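Local coordinates for uncharacterized protein (PDB 5JVK) that probably hydrolyses O-glycosyl bonds as a family 39 glycoside hydrolase of a gut Bacteroides, at residues A[148-160]-A[202-215]. Sequence-based numbering, arbitrary orientation.
Sequences KYVMPEHMYQFVS and NALAYAVKEMGNRV
Tyr-156 OH donates to Glu-210 OE2 over 2.8 Å, the one hydrogen bond that ties segment 148-160 to 202-215. OE2 is met on its anti side, 35° out of the carboxylate plane, and lies in plane at the edge of the phenol ring; Met-151 CG packs over one face of that ring. Beneath this polar bridge the contact is sulfur-rich. Met-151, bent at chi2 and chi3, lays CE on Ala-207 and SD 3.5 Å from Met-211 CE, a methyl that also touches Met-155 CE. Farther along, Val-159 divides its branches: CG2 meets Met-211 SD and Val-215 CG2, while CG1 sits over one face of the Arg-214 guanidinium, whose NH2 forms a salt bridge with Glu-163. At the other end Tyr-149 and Tyr-206 slide past each other, planes 22° apart, and Tyr-149 CB stands 3.5 Å from the Tyr-206 ring centroid in a CH-pi contact. With CG anti to the backbone N (chi1 163°), Tyr-206 carries its ring under Tyr-149 CB, its hydroxyl reaching the Val-150 backbone. A serine in its place would probably leave Tyr-149 CB without its aromatic floor and open a gap beside Val-150. Helix 153-164 and its lead-in loop thus pack on helix 194-211 and the following turn, consecutive helices around a (beta/alpha)8 TIM barrel.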
# COMPACT_ATOMS: atom_id res chain seq x y z
N LYS A 148 -3.54 -28.07 20.73
CA LYS A 148 -2.14 -27.77 20.99
C LYS A 148 -1.70 -26.63 20.09
O LYS A 148 -1.85 -26.72 18.87
CB LYS A 148 -1.28 -29.01 20.73
CG LYS A 148 -1.66 -30.21 21.60
CD LYS A 148 -0.60 -31.30 21.58
CE LYS A 148 0.55 -30.99 22.53
NZ LYS A 148 1.65 -31.99 22.43
N TYR A 149 -1.15 -25.57 20.68
CA TYR A 149 -0.86 -24.33 19.97
C TYR A 149 0.63 -24.03 19.85
O TYR A 149 1.44 -24.51 20.65
CB TYR A 149 -1.56 -23.16 20.65
CG TYR A 149 -3.05 -23.34 20.81
CD1 TYR A 149 -3.67 -23.18 22.05
CD2 TYR A 149 -3.86 -23.67 19.71
CE1 TYR A 149 -5.04 -23.35 22.19
CE2 TYR A 149 -5.23 -23.84 19.85
CZ TYR A 149 -5.81 -23.68 21.09
OH TYR A 149 -7.17 -23.84 21.22
N VAL A 150 0.97 -23.23 18.84
CA VAL A 150 2.33 -22.75 18.63
C VAL A 150 2.31 -21.48 17.77
O VAL A 150 1.46 -21.35 16.89
CB VAL A 150 3.23 -23.84 17.99
CG1 VAL A 150 2.76 -24.20 16.58
CG2 VAL A 150 4.70 -23.41 17.97
N MET A 151 3.22 -20.56 18.04
CA MET A 151 3.37 -19.33 17.25
C MET A 151 4.50 -19.54 16.23
O MET A 151 5.65 -19.73 16.64
CB MET A 151 3.69 -18.15 18.17
CG MET A 151 3.76 -16.79 17.49
SD MET A 151 2.26 -16.30 16.61
CE MET A 151 1.07 -16.27 17.93
N PRO A 152 4.18 -19.53 14.91
CA PRO A 152 5.24 -19.76 13.91
C PRO A 152 6.36 -18.71 13.93
O PRO A 152 6.14 -17.59 14.39
CB PRO A 152 4.48 -19.69 12.58
CG PRO A 152 3.07 -19.99 12.92
CD PRO A 152 2.86 -19.42 14.28
N GLU A 153 7.53 -19.10 13.44
CA GLU A 153 8.72 -18.23 13.47
C GLU A 153 8.55 -16.96 12.65
O GLU A 153 8.99 -15.88 13.07
CB GLU A 153 9.97 -19.01 13.02
CG GLU A 153 11.29 -18.23 13.03
CD GLU A 153 11.62 -17.58 14.36
OE1 GLU A 153 12.26 -16.50 14.36
OE2 GLU A 153 11.24 -18.13 15.42
N HIS A 154 7.90 -17.07 11.49
CA HIS A 154 7.67 -15.90 10.62
C HIS A 154 6.84 -14.79 11.29
O HIS A 154 7.05 -13.62 10.98
CB HIS A 154 7.10 -16.31 9.25
CG HIS A 154 5.71 -16.88 9.29
ND1 HIS A 154 4.58 -16.10 9.13
CD2 HIS A 154 5.27 -18.15 9.44
CE1 HIS A 154 3.51 -16.87 9.20
NE2 HIS A 154 3.90 -18.12 9.38
N MET A 155 5.95 -15.16 12.21
CA MET A 155 5.16 -14.16 12.95
C MET A 155 6.00 -13.27 13.86
O MET A 155 5.82 -12.05 13.87
CB MET A 155 4.06 -14.82 13.78
CG MET A 155 2.81 -15.16 12.99
SD MET A 155 1.95 -13.72 12.32
CE MET A 155 1.45 -12.90 13.83
N TYR A 156 6.91 -13.88 14.63
CA TYR A 156 7.85 -13.12 15.46
C TYR A 156 8.77 -12.24 14.61
O TYR A 156 9.07 -11.10 14.99
CB TYR A 156 8.70 -14.06 16.34
CG TYR A 156 7.93 -14.77 17.44
CD1 TYR A 156 7.26 -14.05 18.43
CD2 TYR A 156 7.89 -16.17 17.51
CE1 TYR A 156 6.55 -14.69 19.44
CE2 TYR A 156 7.19 -16.82 18.52
CZ TYR A 156 6.53 -16.08 19.49
OH TYR A 156 5.83 -16.71 20.49
N GLN A 157 9.21 -12.76 13.46
CA GLN A 157 10.02 -12.00 12.50
C GLN A 157 9.28 -10.78 11.95
O GLN A 157 9.84 -9.67 11.95
CB GLN A 157 10.47 -12.90 11.33
CG GLN A 157 11.54 -13.92 11.70
CD GLN A 157 11.92 -14.82 10.53
OE1 GLN A 157 11.12 -15.65 10.09
NE2 GLN A 157 13.15 -14.67 10.03
N PHE A 158 8.04 -10.98 11.50
CA PHE A 158 7.18 -9.89 10.99
C PHE A 158 6.95 -8.79 12.03
O PHE A 158 7.13 -7.61 11.74
CB PHE A 158 5.82 -10.42 10.50
CG PHE A 158 5.76 -10.68 9.01
CD1 PHE A 158 5.65 -11.97 8.51
CD2 PHE A 158 5.80 -9.61 8.12
CE1 PHE A 158 5.59 -12.19 7.14
CE2 PHE A 158 5.75 -9.83 6.75
CZ PHE A 158 5.64 -11.13 6.26
N VAL A 159 6.55 -9.20 13.24
CA VAL A 159 6.16 -8.25 14.29
C VAL A 159 7.34 -7.46 14.85
O VAL A 159 7.23 -6.25 15.05
CB VAL A 159 5.36 -8.96 15.42
CG1 VAL A 159 5.07 -8.01 16.57
CG2 VAL A 159 4.06 -9.52 14.86
N SER A 160 8.47 -8.12 15.09
CA SER A 160 9.67 -7.43 15.61
C SER A 160 10.25 -6.46 14.57
O SER A 160 10.64 -5.35 14.92
CB SER A 160 10.73 -8.43 16.09
OG SER A 160 11.41 -9.03 15.01
N ASN A 202 -10.60 -20.41 19.57
CA ASN A 202 -9.54 -20.62 20.56
C ASN A 202 -8.14 -20.55 19.96
O ASN A 202 -7.18 -20.20 20.66
CB ASN A 202 -9.74 -21.95 21.30
CG ASN A 202 -11.00 -21.97 22.15
OD1 ASN A 202 -11.37 -20.97 22.77
ND2 ASN A 202 -11.66 -23.12 22.20
N ALA A 203 -8.01 -20.89 18.67
CA ALA A 203 -6.73 -20.78 17.96
C ALA A 203 -6.31 -19.32 17.75
O ALA A 203 -5.15 -18.97 17.97
CB ALA A 203 -6.79 -21.50 16.62
N LEU A 204 -7.26 -18.49 17.33
CA LEU A 204 -7.02 -17.05 17.18
C LEU A 204 -6.81 -16.39 18.54
O LEU A 204 -5.92 -15.55 18.69
CB LEU A 204 -8.18 -16.37 16.44
CG LEU A 204 -8.13 -14.85 16.25
CD1 LEU A 204 -6.84 -14.42 15.57
CD2 LEU A 204 -9.34 -14.37 15.47
N ALA A 205 -7.64 -16.76 19.52
CA ALA A 205 -7.53 -16.25 20.89
C ALA A 205 -6.15 -16.51 21.50
O ALA A 205 -5.64 -15.67 22.25
CB ALA A 205 -8.62 -16.83 21.76
N TYR A 206 -5.56 -17.66 21.20
CA TYR A 206 -4.18 -17.97 21.58
C TYR A 206 -3.20 -16.98 20.95
O TYR A 206 -2.32 -16.44 21.64
CB TYR A 206 -3.78 -19.40 21.18
CG TYR A 206 -2.28 -19.62 21.17
CD1 TYR A 206 -1.56 -19.63 19.97
CD2 TYR A 206 -1.57 -19.79 22.36
CE1 TYR A 206 -0.19 -19.82 19.96
CE2 TYR A 206 -0.20 -19.98 22.36
CZ TYR A 206 0.49 -20.00 21.16
OH TYR A 206 1.85 -20.19 21.15
N ALA A 207 -3.34 -16.76 19.64
CA ALA A 207 -2.48 -15.84 18.89
C ALA A 207 -2.57 -14.40 19.40
O ALA A 207 -1.56 -13.70 19.48
CB ALA A 207 -2.79 -15.90 17.41
N VAL A 208 -3.79 -13.98 19.74
CA VAL A 208 -4.04 -12.62 20.25
C VAL A 208 -3.42 -12.43 21.64
O VAL A 208 -2.81 -11.39 21.91
CB VAL A 208 -5.56 -12.31 20.26
CG1 VAL A 208 -5.86 -11.00 20.97
CG2 VAL A 208 -6.10 -12.27 18.83
N LYS A 209 -3.59 -13.43 22.51
CA LYS A 209 -2.96 -13.44 23.85
C LYS A 209 -1.44 -13.28 23.76
O LYS A 209 -0.86 -12.45 24.46
CB LYS A 209 -3.26 -14.77 24.57
CG LYS A 209 -3.08 -14.72 26.09
CD LYS A 209 -2.98 -16.12 26.67
CE LYS A 209 -2.71 -16.10 28.17
NZ LYS A 209 -3.91 -15.71 28.95
N GLU A 210 -0.83 -14.09 22.89
CA GLU A 210 0.62 -14.16 22.74
C GLU A 210 1.22 -12.82 22.32
O GLU A 210 2.17 -12.34 22.92
CB GLU A 210 0.98 -15.25 21.71
CG GLU A 210 2.47 -15.54 21.54
CD GLU A 210 3.13 -16.15 22.76
OE1 GLU A 210 2.42 -16.64 23.67
OE2 GLU A 210 4.38 -16.16 22.81
N MET A 211 0.64 -12.24 21.27
CA MET A 211 1.08 -10.95 20.75
C MET A 211 0.69 -9.79 21.66
O MET A 211 1.48 -8.87 21.87
CB MET A 211 0.51 -10.71 19.35
CG MET A 211 1.03 -11.69 18.30
SD MET A 211 2.79 -11.45 18.02
CE MET A 211 3.20 -12.93 17.10
N GLY A 212 -0.54 -9.84 22.18
CA GLY A 212 -1.06 -8.78 23.03
C GLY A 212 -1.35 -7.54 22.19
O GLY A 212 -1.99 -7.65 21.14
N ASN A 213 -0.86 -6.39 22.65
CA ASN A 213 -1.01 -5.12 21.93
C ASN A 213 0.16 -4.81 20.99
O ASN A 213 0.29 -3.69 20.49
CB ASN A 213 -1.27 -3.98 22.92
CG ASN A 213 -2.63 -4.10 23.60
OD1 ASN A 213 -3.27 -5.15 23.56
ND2 ASN A 213 -3.08 -3.01 24.21
N ARG A 214 1.00 -5.81 20.73
CA ARG A 214 1.95 -5.76 19.61
C ARG A 214 1.21 -5.86 18.27
O ARG A 214 1.70 -5.38 17.25
CB ARG A 214 2.98 -6.89 19.72
CG ARG A 214 3.82 -6.86 20.99
CD ARG A 214 4.73 -8.08 21.07
NE ARG A 214 5.86 -7.98 20.15
CZ ARG A 214 6.67 -8.99 19.81
NH1 ARG A 214 6.51 -10.21 20.31
NH2 ARG A 214 7.67 -8.77 18.95
N VAL A 215 0.03 -6.50 18.29
CA VAL A 215 -0.88 -6.58 17.14
C VAL A 215 -2.29 -6.22 17.60
O VAL A 215 -2.94 -7.01 18.28
CB VAL A 215 -0.86 -8.00 16.53
CG1 VAL A 215 -1.80 -8.08 15.33
CG2 VAL A 215 0.55 -8.40 16.13